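Local coordinates for protein 378aa long hypothetical citrate synthase (Sulfolobus tokodaii, PDB 1VGM) that is of unassigned function here but belongs to the citrate synthase family, a largely helical protein that forms a dimer, at residues E72-P77 and K145-S150; G95-A100 and T130-I135; G102-I107 and D202-I207; N134-K139 and I328-S333. All coordinates share one frame; numbering follows the deposited sequence.

Contact 1. Residues E72-P77 and K145-S150; sequences ESFEVP and KIPEPS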
# COMPACT_ATOMS: atom_id res chain seq x y z
N GLU A 72 23.86 -12.37 7.03
CA GLU A 72 24.09 -12.75 5.64
C GLU A 72 23.09 -12.08 4.69
O GLU A 72 23.08 -12.39 3.50
CB GLU A 72 24.02 -14.27 5.48
CG GLU A 72 22.62 -14.86 5.53
CD GLU A 72 22.62 -16.38 5.61
OE1 GLU A 72 21.53 -16.98 5.80
OE2 GLU A 72 23.70 -16.99 5.48
N SER A 73 22.26 -11.17 5.19
CA SER A 73 21.14 -10.67 4.40
C SER A 73 21.08 -9.15 4.21
O SER A 73 20.04 -8.63 3.83
CB SER A 73 19.83 -11.15 5.01
OG SER A 73 19.78 -12.56 5.06
N PHE A 74 22.19 -8.45 4.46
CA PHE A 74 22.18 -6.98 4.40
C PHE A 74 22.26 -6.43 2.98
O PHE A 74 21.84 -5.29 2.72
CB PHE A 74 23.35 -6.41 5.22
CG PHE A 74 23.10 -6.40 6.71
CD1 PHE A 74 24.03 -6.96 7.58
CD2 PHE A 74 21.95 -5.82 7.24
CE1 PHE A 74 23.82 -6.96 8.96
CE2 PHE A 74 21.72 -5.82 8.62
CZ PHE A 74 22.66 -6.38 9.48
N GLU A 75 22.80 -7.22 2.06
CA GLU A 75 22.90 -6.83 0.66
C GLU A 75 21.52 -6.48 0.09
O GLU A 75 20.53 -7.14 0.41
CB GLU A 75 23.51 -7.97 -0.16
CG GLU A 75 23.05 -9.35 0.30
CD GLU A 75 22.95 -10.36 -0.84
OE1 GLU A 75 23.96 -10.53 -1.57
OE2 GLU A 75 21.87 -10.98 -1.00
N VAL A 76 21.47 -5.47 -0.78
CA VAL A 76 20.28 -5.22 -1.58
C VAL A 76 20.65 -5.10 -3.06
O VAL A 76 21.81 -4.86 -3.40
CB VAL A 76 19.58 -3.90 -1.17
CG1 VAL A 76 19.01 -4.03 0.24
CG2 VAL A 76 20.58 -2.75 -1.24
N PRO A 77 19.67 -5.27 -3.96
CA PRO A 77 19.93 -5.09 -5.39
C PRO A 77 20.54 -3.72 -5.62
O PRO A 77 20.22 -2.77 -4.90
CB PRO A 77 18.56 -5.22 -6.04
CG PRO A 77 17.76 -6.05 -5.07
CD PRO A 77 18.26 -5.63 -3.71
N LYS A 145 26.61 2.95 2.04
CA LYS A 145 27.34 1.97 2.82
C LYS A 145 26.42 0.84 3.27
O LYS A 145 25.41 1.08 3.93
CB LYS A 145 27.97 2.64 4.03
CG LYS A 145 28.77 1.70 4.91
CD LYS A 145 29.40 2.42 6.08
CE LYS A 145 30.70 3.11 5.67
NZ LYS A 145 30.46 4.39 4.93
N ILE A 146 26.78 -0.39 2.91
CA ILE A 146 26.00 -1.55 3.31
C ILE A 146 26.38 -2.00 4.72
O ILE A 146 27.55 -2.06 5.06
CB ILE A 146 26.21 -2.73 2.33
CG1 ILE A 146 26.00 -2.25 0.89
CG2 ILE A 146 25.24 -3.86 2.65
CD1 ILE A 146 24.62 -1.68 0.61
N PRO A 147 25.37 -2.29 5.57
CA PRO A 147 25.67 -2.80 6.91
C PRO A 147 26.50 -4.09 6.89
O PRO A 147 26.37 -4.92 5.98
CB PRO A 147 24.29 -3.02 7.52
CG PRO A 147 23.41 -2.06 6.79
CD PRO A 147 23.93 -2.06 5.38
N GLU A 148 27.34 -4.25 7.90
CA GLU A 148 28.21 -5.42 7.99
C GLU A 148 27.89 -6.25 9.21
O GLU A 148 27.34 -5.75 10.20
CB GLU A 148 29.66 -4.98 8.05
CG GLU A 148 30.13 -4.31 6.78
CD GLU A 148 31.51 -4.77 6.38
OE1 GLU A 148 32.49 -4.19 6.89
OE2 GLU A 148 31.60 -5.72 5.57
N PRO A 149 28.22 -7.55 9.16
CA PRO A 149 28.06 -8.40 10.34
C PRO A 149 28.74 -7.75 11.54
O PRO A 149 29.78 -7.11 11.40
CB PRO A 149 28.74 -9.70 9.94
CG PRO A 149 28.63 -9.72 8.44
CD PRO A 149 28.80 -8.28 8.03
N SER A 150 28.14 -7.91 12.71
CA SER A 150 28.73 -7.42 13.95
C SER A 150 28.03 -8.13 15.09
O SER A 150 27.21 -9.01 14.85
CB SER A 150 28.53 -5.90 14.08
OG SER A 150 27.21 -5.59 14.47
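The ring of F74 lies across P147, whose CB sits over the centre of one ring face, 3.7 Å from the ring centroid and 14° off the normal. This is a CH-pi contact, and P147 CG follows at the ring's CD2 side, 4.1 Å from F74 CD2. The backbone takes part too: F74 CB stands 3.5 Å from P147 O, and further out along the ring CE1 comes within 3.9 Å of E148 O, which approaches obliquely. With CG anti to the carbonyl carbon of its own residue (chi1 -78°), the phenylalanine ring is laid along the chain from P147 to E148. I146 covers the root of the aromatic residue. Its CG2 branch reaches F74 CB at 4.1 Å and the carbonyl F74 O at 3.7 Å, while E148 and E75 turn their CB atoms away from the opposite segment.

The two loops are also held through a third element, helix 117-139. F74 O accepts a hydrogen bond from T130, whose side chain packs against I146 and P147 as well, and K127 reaches S73 O and E75 O. F74 also touches S156 of helix 153-162. The arrangement is a proline-aromatic CH-pi packing between two interhelical loops, here the 60-71/78-84 and 117-139/153-162 connections of the largely helical citrate synthase fold.

Contact 2. Residues G95-A100 and T130-I135; sequences GMMETA and TITANI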
# COMPACT_ATOMS: atom_id res chain seq x y z
N GLY A 95 8.72 8.21 1.62
CA GLY A 95 8.72 8.16 0.16
C GLY A 95 9.86 7.32 -0.40
O GLY A 95 9.67 6.44 -1.24
N MET A 96 11.06 7.59 0.08
CA MET A 96 12.22 6.87 -0.41
C MET A 96 12.16 5.40 -0.00
O MET A 96 12.53 4.51 -0.77
CB MET A 96 13.50 7.55 0.08
CG MET A 96 13.73 8.91 -0.58
SD MET A 96 15.04 9.88 0.19
CE MET A 96 16.47 8.90 -0.23
N MET A 97 11.67 5.14 1.20
CA MET A 97 11.61 3.78 1.70
C MET A 97 10.57 2.95 0.94
O MET A 97 10.84 1.80 0.58
CB MET A 97 11.29 3.77 3.19
CG MET A 97 11.55 2.43 3.86
SD MET A 97 11.34 2.47 5.64
CE MET A 97 12.38 3.83 6.07
N GLU A 98 9.40 3.53 0.70
CA GLU A 98 8.35 2.80 -0.01
C GLU A 98 8.80 2.48 -1.43
O GLU A 98 8.48 1.41 -1.96
CB GLU A 98 7.03 3.59 -0.02
CG GLU A 98 6.97 4.77 -0.97
CD GLU A 98 5.62 5.48 -0.93
OE1 GLU A 98 5.54 6.63 -1.39
OE2 GLU A 98 4.63 4.89 -0.44
N THR A 99 9.57 3.38 -2.02
CA THR A 99 10.16 3.15 -3.33
C THR A 99 11.17 2.00 -3.30
O THR A 99 11.12 1.12 -4.14
CB THR A 99 10.89 4.40 -3.87
OG1 THR A 99 9.98 5.51 -3.91
CG2 THR A 99 11.42 4.13 -5.27
N ALA A 100 12.08 2.03 -2.33
CA ALA A 100 13.07 0.97 -2.18
C ALA A 100 12.39 -0.39 -2.05
O ALA A 100 12.83 -1.36 -2.67
CB ALA A 100 13.95 1.23 -0.96
N THR A 130 19.54 -1.72 6.04
CA THR A 130 20.37 -1.25 4.95
C THR A 130 19.69 -0.06 4.27
O THR A 130 20.30 0.98 4.05
CB THR A 130 20.61 -2.38 3.92
OG1 THR A 130 21.22 -3.50 4.57
CG2 THR A 130 21.50 -1.90 2.77
N ILE A 131 18.41 -0.22 3.96
CA ILE A 131 17.67 0.85 3.29
C ILE A 131 17.58 2.12 4.14
O ILE A 131 17.78 3.22 3.64
CB ILE A 131 16.26 0.36 2.90
CG1 ILE A 131 16.36 -0.54 1.67
CG2 ILE A 131 15.34 1.55 2.60
CD1 ILE A 131 15.16 -1.45 1.47
N THR A 132 17.28 1.97 5.43
CA THR A 132 17.10 3.13 6.29
C THR A 132 18.43 3.86 6.48
O THR A 132 18.47 5.09 6.49
CB THR A 132 16.54 2.70 7.68
OG1 THR A 132 15.28 2.04 7.51
CG2 THR A 132 16.35 3.91 8.57
N ALA A 133 19.51 3.10 6.64
CA ALA A 133 20.84 3.68 6.76
C ALA A 133 21.20 4.50 5.53
O ALA A 133 21.76 5.60 5.64
CB ALA A 133 21.88 2.58 6.97
N ASN A 134 20.87 3.98 4.36
CA ASN A 134 21.32 4.63 3.13
C ASN A 134 20.41 5.77 2.69
O ASN A 134 20.82 6.67 1.95
CB ASN A 134 21.44 3.59 2.01
CG ASN A 134 22.77 2.87 2.03
OD1 ASN A 134 23.78 3.41 1.59
ND2 ASN A 134 22.77 1.65 2.55
N ILE A 135 19.17 5.73 3.17
CA ILE A 135 18.29 6.88 3.01
C ILE A 135 18.87 8.09 3.74
O ILE A 135 18.96 9.17 3.16
CB ILE A 135 16.87 6.60 3.57
CG1 ILE A 135 16.15 5.60 2.66
CG2 ILE A 135 16.08 7.92 3.66
CD1 ILE A 135 14.74 5.30 3.07
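I135 pushes its CD1 against the backbone of M97 and the CB of M96, 3.6 Å from M97 N and 3.9 Å from M96 CB. Its CG2 branch faces the bent end of M96, where the CE methyl lies 4.0 Å from I135 CG2 as the two side chains run past each other in opposite directions. One turn away along the helix, A100 CB rests against both branches of I131, 3.8 Å from I131 CD1 and equally near CG2. M97 spans both levels. Its CG lies 4.1 Å from I131 CG2, and a chain extended through chi2 and then bent at chi3 brings CE to 3.7 Å from T132 OG1. That hydroxyl is itself hydrogen-bonded to T128 O, one turn back.

Behind this layer, N134 ND2 bonds to T130 O, while its OD1 takes K145 N from the following loop. L211 of helix 203-214 packs on M97, and E98 OE1 is hydrogen-bonded to S205 OG of the second subunit. All the touching residues are buried. The axes of the two segments pass 10.2 Å apart with directions 139° from each other, antiparallel in sense but well inclined: a helix-helix packing of 93-108 on 117-139 in the helical core of the citrate synthase fold.

Contact 3. Residues G102-I107 and D202-I207; sequences GILASI and DMYSCI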
# COMPACT_ATOMS: atom_id res chain seq x y z
N GLY A 102 9.56 -1.28 -3.15
CA GLY A 102 8.97 -1.62 -4.43
C GLY A 102 9.98 -2.29 -5.32
O GLY A 102 9.68 -3.28 -6.00
N ILE A 103 11.21 -1.78 -5.30
CA ILE A 103 12.30 -2.42 -6.02
C ILE A 103 12.65 -3.81 -5.49
O ILE A 103 12.90 -4.73 -6.28
CB ILE A 103 13.56 -1.52 -6.00
CG1 ILE A 103 13.30 -0.27 -6.85
CG2 ILE A 103 14.77 -2.29 -6.52
CD1 ILE A 103 14.34 0.81 -6.69
N LEU A 104 12.66 -3.99 -4.17
CA LEU A 104 12.91 -5.31 -3.59
C LEU A 104 11.82 -6.31 -3.99
O LEU A 104 12.12 -7.44 -4.37
CB LEU A 104 13.00 -5.23 -2.06
CG LEU A 104 14.14 -4.40 -1.44
CD1 LEU A 104 14.07 -4.46 0.08
CD2 LEU A 104 15.49 -4.92 -1.91
N ALA A 105 10.57 -5.88 -3.92
CA ALA A 105 9.44 -6.71 -4.36
C ALA A 105 9.58 -7.11 -5.83
O ALA A 105 9.30 -8.26 -6.19
CB ALA A 105 8.12 -5.96 -4.15
N SER A 106 10.01 -6.19 -6.68
CA SER A 106 10.17 -6.48 -8.10
C SER A 106 11.27 -7.50 -8.38
O SER A 106 11.14 -8.37 -9.24
CB SER A 106 10.46 -5.19 -8.88
OG SER A 106 9.29 -4.40 -9.01
N ILE A 107 12.37 -7.38 -7.64
CA ILE A 107 13.56 -8.15 -7.97
C ILE A 107 13.59 -9.49 -7.25
O ILE A 107 13.90 -10.51 -7.86
CB ILE A 107 14.84 -7.34 -7.66
CG1 ILE A 107 14.92 -6.13 -8.59
CG2 ILE A 107 16.08 -8.23 -7.84
CD1 ILE A 107 16.11 -5.25 -8.37
N ASP A 202 3.27 -10.15 -2.56
CA ASP A 202 4.53 -10.63 -1.98
C ASP A 202 4.87 -9.81 -0.74
O ASP A 202 4.41 -8.68 -0.59
CB ASP A 202 5.66 -10.51 -3.01
CG ASP A 202 6.08 -9.08 -3.26
OD1 ASP A 202 5.51 -8.42 -4.17
OD2 ASP A 202 6.99 -8.61 -2.55
N MET A 203 5.66 -10.39 0.15
CA MET A 203 5.89 -9.80 1.47
C MET A 203 6.43 -8.37 1.35
O MET A 203 6.04 -7.48 2.12
CB MET A 203 6.87 -10.67 2.27
CG MET A 203 6.39 -11.01 3.67
SD MET A 203 7.49 -12.05 4.65
CE MET A 203 6.53 -13.57 4.71
N TYR A 204 7.32 -8.14 0.39
CA TYR A 204 7.92 -6.82 0.24
C TYR A 204 6.88 -5.77 -0.16
O TYR A 204 6.91 -4.65 0.33
CB TYR A 204 9.03 -6.85 -0.81
CG TYR A 204 10.31 -7.48 -0.32
CD1 TYR A 204 10.66 -8.77 -0.70
CD2 TYR A 204 11.18 -6.77 0.52
CE1 TYR A 204 11.84 -9.36 -0.25
CE2 TYR A 204 12.36 -7.35 0.97
CZ TYR A 204 12.69 -8.64 0.58
OH TYR A 204 13.85 -9.22 1.03
N SER A 205 5.98 -6.15 -1.06
CA SER A 205 4.89 -5.26 -1.45
C SER A 205 3.88 -5.04 -0.32
O SER A 205 3.23 -4.00 -0.27
CB SER A 205 4.18 -5.82 -2.68
OG SER A 205 5.08 -5.94 -3.78
N CYS A 206 3.76 -6.00 0.60
CA CYS A 206 2.91 -5.79 1.77
C CYS A 206 3.50 -4.72 2.67
O CYS A 206 2.78 -3.94 3.29
CB CYS A 206 2.75 -7.08 2.57
SG CYS A 206 1.84 -8.36 1.69
N ILE A 207 4.83 -4.69 2.74
CA ILE A 207 5.51 -3.61 3.44
C ILE A 207 5.42 -2.30 2.66
O ILE A 207 5.22 -1.24 3.25
CB ILE A 207 6.99 -3.96 3.70
CG1 ILE A 207 7.08 -5.22 4.56
CG2 ILE A 207 7.66 -2.82 4.44
CD1 ILE A 207 6.19 -5.18 5.79
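Y204 reaches over to helix 93-108 and can be followed outward from its CB, which rests 3.6 Å from A105 CB. At CG the ring begins, with A105 N lying obliquely to it. The CD2 side then meets L104: L104 CB is 3.5 Å from Y204 CD2 and forms a CH-pi contact offset toward the ring's rim, 26° off the normal. One atom further on, CE2 touches L104 CD1 at 3.5 Å, so the leucine covers one face with its CB and follows the ring with a branch. Beyond CE2 the ring runs on through CZ to the hydroxyl OH, drawing away from L104 and A105, which meet its inner part. The Y204 side chain also packs on P110 and on I124 and K127 of helix 117-139.

The small side chain of A105 is consistent with the close approach here. The axes of the two helical segments pass 8.0 Å apart with directions 164° from each other, a tight, nearly antiparallel pair within the helical body of a citrate synthase fold, and the CA atoms of A105 and Y204 are 4.8 Å apart.

A105 CB also faces the start of helix 203-214, where D202 is the N-cap. D202 OD2 accepts from S205 N at 3.0 Å, the donor coming from above the carboxylate plane, and the same oxygen lies 3.3 Å from A105 CB. The chi1 of 72° sets the carboxylate between the backbone N and the carbonyl carbon, which folds it back over the first turn. Its OD1 forms a salt bridge with K215 of the second subunit.

Contact 4. Residues N134-K139 and I328-S333; sequences NIYRAK and IYMFTS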
# COMPACT_ATOMS: atom_id res chain seq x y z
N ASN A 134 20.87 3.98 4.36
CA ASN A 134 21.32 4.63 3.13
C ASN A 134 20.41 5.77 2.69
O ASN A 134 20.82 6.67 1.95
CB ASN A 134 21.44 3.59 2.01
CG ASN A 134 22.77 2.87 2.03
OD1 ASN A 134 23.78 3.41 1.59
ND2 ASN A 134 22.77 1.65 2.55
N ILE A 135 19.17 5.73 3.17
CA ILE A 135 18.29 6.88 3.01
C ILE A 135 18.87 8.09 3.74
O ILE A 135 18.96 9.17 3.16
CB ILE A 135 16.87 6.60 3.57
CG1 ILE A 135 16.15 5.60 2.66
CG2 ILE A 135 16.08 7.92 3.66
CD1 ILE A 135 14.74 5.30 3.07
N TYR A 136 19.27 7.90 5.00
CA TYR A 136 20.00 8.96 5.70
C TYR A 136 21.19 9.44 4.87
O TYR A 136 21.39 10.64 4.70
CB TYR A 136 20.50 8.46 7.07
CG TYR A 136 21.53 9.36 7.70
CD1 TYR A 136 21.19 10.64 8.16
CD2 TYR A 136 22.86 8.95 7.82
CE1 TYR A 136 22.16 11.48 8.72
CE2 TYR A 136 23.83 9.77 8.38
CZ TYR A 136 23.47 11.04 8.82
OH TYR A 136 24.44 11.85 9.35
N ARG A 137 21.97 8.50 4.36
CA ARG A 137 23.20 8.86 3.68
C ARG A 137 22.91 9.64 2.40
O ARG A 137 23.55 10.67 2.14
CB ARG A 137 24.01 7.61 3.36
CG ARG A 137 24.80 7.11 4.56
CD ARG A 137 25.49 5.79 4.29
NE ARG A 137 26.48 5.51 5.32
CZ ARG A 137 27.66 6.11 5.41
NH1 ARG A 137 28.11 6.88 4.43
NH2 ARG A 137 28.40 5.93 6.49
N ALA A 138 21.95 9.17 1.61
CA ALA A 138 21.53 9.87 0.40
C ALA A 138 21.08 11.31 0.67
O ALA A 138 21.43 12.23 -0.06
CB ALA A 138 20.41 9.10 -0.29
N LYS A 139 20.30 11.50 1.73
CA LYS A 139 19.74 12.83 2.00
C LYS A 139 20.82 13.79 2.46
O LYS A 139 20.66 15.01 2.34
CB LYS A 139 18.63 12.75 3.04
CG LYS A 139 17.32 12.18 2.51
CD LYS A 139 16.21 12.24 3.56
CE LYS A 139 15.79 13.67 3.84
NZ LYS A 139 15.23 14.36 2.63
N ILE A 328 15.88 15.07 12.51
CA ILE A 328 14.45 14.97 12.78
C ILE A 328 13.73 14.24 11.64
O ILE A 328 12.81 13.45 11.88
CB ILE A 328 13.84 16.38 12.95
CG1 ILE A 328 14.38 17.01 14.24
CG2 ILE A 328 12.32 16.31 12.97
CD1 ILE A 328 13.96 18.47 14.46
N TYR A 329 14.17 14.50 10.41
CA TYR A 329 13.51 13.91 9.25
C TYR A 329 13.67 12.40 9.17
O TYR A 329 13.10 11.76 8.28
CB TYR A 329 14.04 14.55 7.95
CG TYR A 329 15.49 14.24 7.60
CD1 TYR A 329 15.87 12.96 7.19
CD2 TYR A 329 16.47 15.24 7.64
CE1 TYR A 329 17.18 12.68 6.82
CE2 TYR A 329 17.79 14.97 7.27
CZ TYR A 329 18.13 13.69 6.86
OH TYR A 329 19.44 13.40 6.52
N MET A 330 14.42 11.81 10.11
CA MET A 330 14.56 10.36 10.14
C MET A 330 13.66 9.68 11.19
O MET A 330 13.56 8.46 11.23
CB MET A 330 16.02 9.97 10.39
CG MET A 330 16.98 10.25 9.22
SD MET A 330 16.64 9.30 7.73
CE MET A 330 16.68 7.62 8.33
N PHE A 331 13.02 10.47 12.03
CA PHE A 331 12.36 9.90 13.20
C PHE A 331 11.32 8.84 12.80
O PHE A 331 11.32 7.73 13.34
CB PHE A 331 11.71 10.99 14.04
CG PHE A 331 12.69 11.81 14.84
CD1 PHE A 331 14.06 11.64 14.67
CD2 PHE A 331 12.25 12.79 15.73
CE1 PHE A 331 14.97 12.43 15.37
CE2 PHE A 331 13.15 13.58 16.43
CZ PHE A 331 14.52 13.40 16.25
N THR A 332 10.45 9.16 11.86
CA THR A 332 9.42 8.20 11.45
C THR A 332 9.98 6.97 10.74
O THR A 332 9.41 5.88 10.84
CB THR A 332 8.36 8.88 10.55
OG1 THR A 332 7.59 9.78 11.36
CG2 THR A 332 7.42 7.83 9.94
N SER A 333 11.09 7.14 10.03
CA SER A 333 11.76 6.00 9.41
C SER A 333 12.27 5.02 10.46
O SER A 333 12.26 3.80 10.26
CB SER A 333 12.95 6.47 8.56
OG SER A 333 12.52 7.28 7.48
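This is a mixed aromatic, sulfur and cation contact joining the C-terminal end of helix 117-139 to the 3-10 turn that leads into helix 331-353. K139 lies over one face of the Y329 ring, and its CE makes the close CH-pi contact, 3.6 Å from the centroid and 19° off the normal. The cation-pi contact is longer, with NZ 4.9 Å from the centroid. Bends at chi3 and chi4 (69° and 62°) curl the lysine tail over the ring, while CD keeps 3.4 Å from Y329 CE1. NZ is hydrogen-bonded to R89 O and C91 O, consistent with its standing farther from the ring than CE.

The Y329 hydroxyl bonds to E140, just past the helix segment, and its OH also comes 3.7 Å from Y136 CD1, the two tyrosine side chains crossing at about a right angle. M330 turns back on itself to put SD 3.9 Å from Y136 CA and 4.3 Å from I135 CG2. Y136 also packs edge-to-face with F162, and I135 continues onto A93 and M97 of helix 93-108. Here a helix end meets the 3-10 lead-in of a later helix through a lysine methylene on a tyrosine face, joining sequence-distant parts of the citrate synthase fold.

From the N terminus, 72-77 first opens contact 1, whose loop closes at 145-150. Contact 2, joining 95-100 to 130-135, is nested inside it. Contact 3 starts on the same helix 93-108 but closes only at 202-207, so it crosses both contacts 1 and 2. Contact 4 begins on helix 117-139 where contact 2 ends, sharing N134 and I135, and closes last at 328-333, crossing contacts 1 and 3. Helix 117-139 carries segments of contacts 2 and 4 and touches residues of contacts 1 and 3: it ties to both loops of contact 1, I131 meets L104 of contact 3, and T132 meets M330 of contact 4. Contacts 2 and 3 also touch the second subunit.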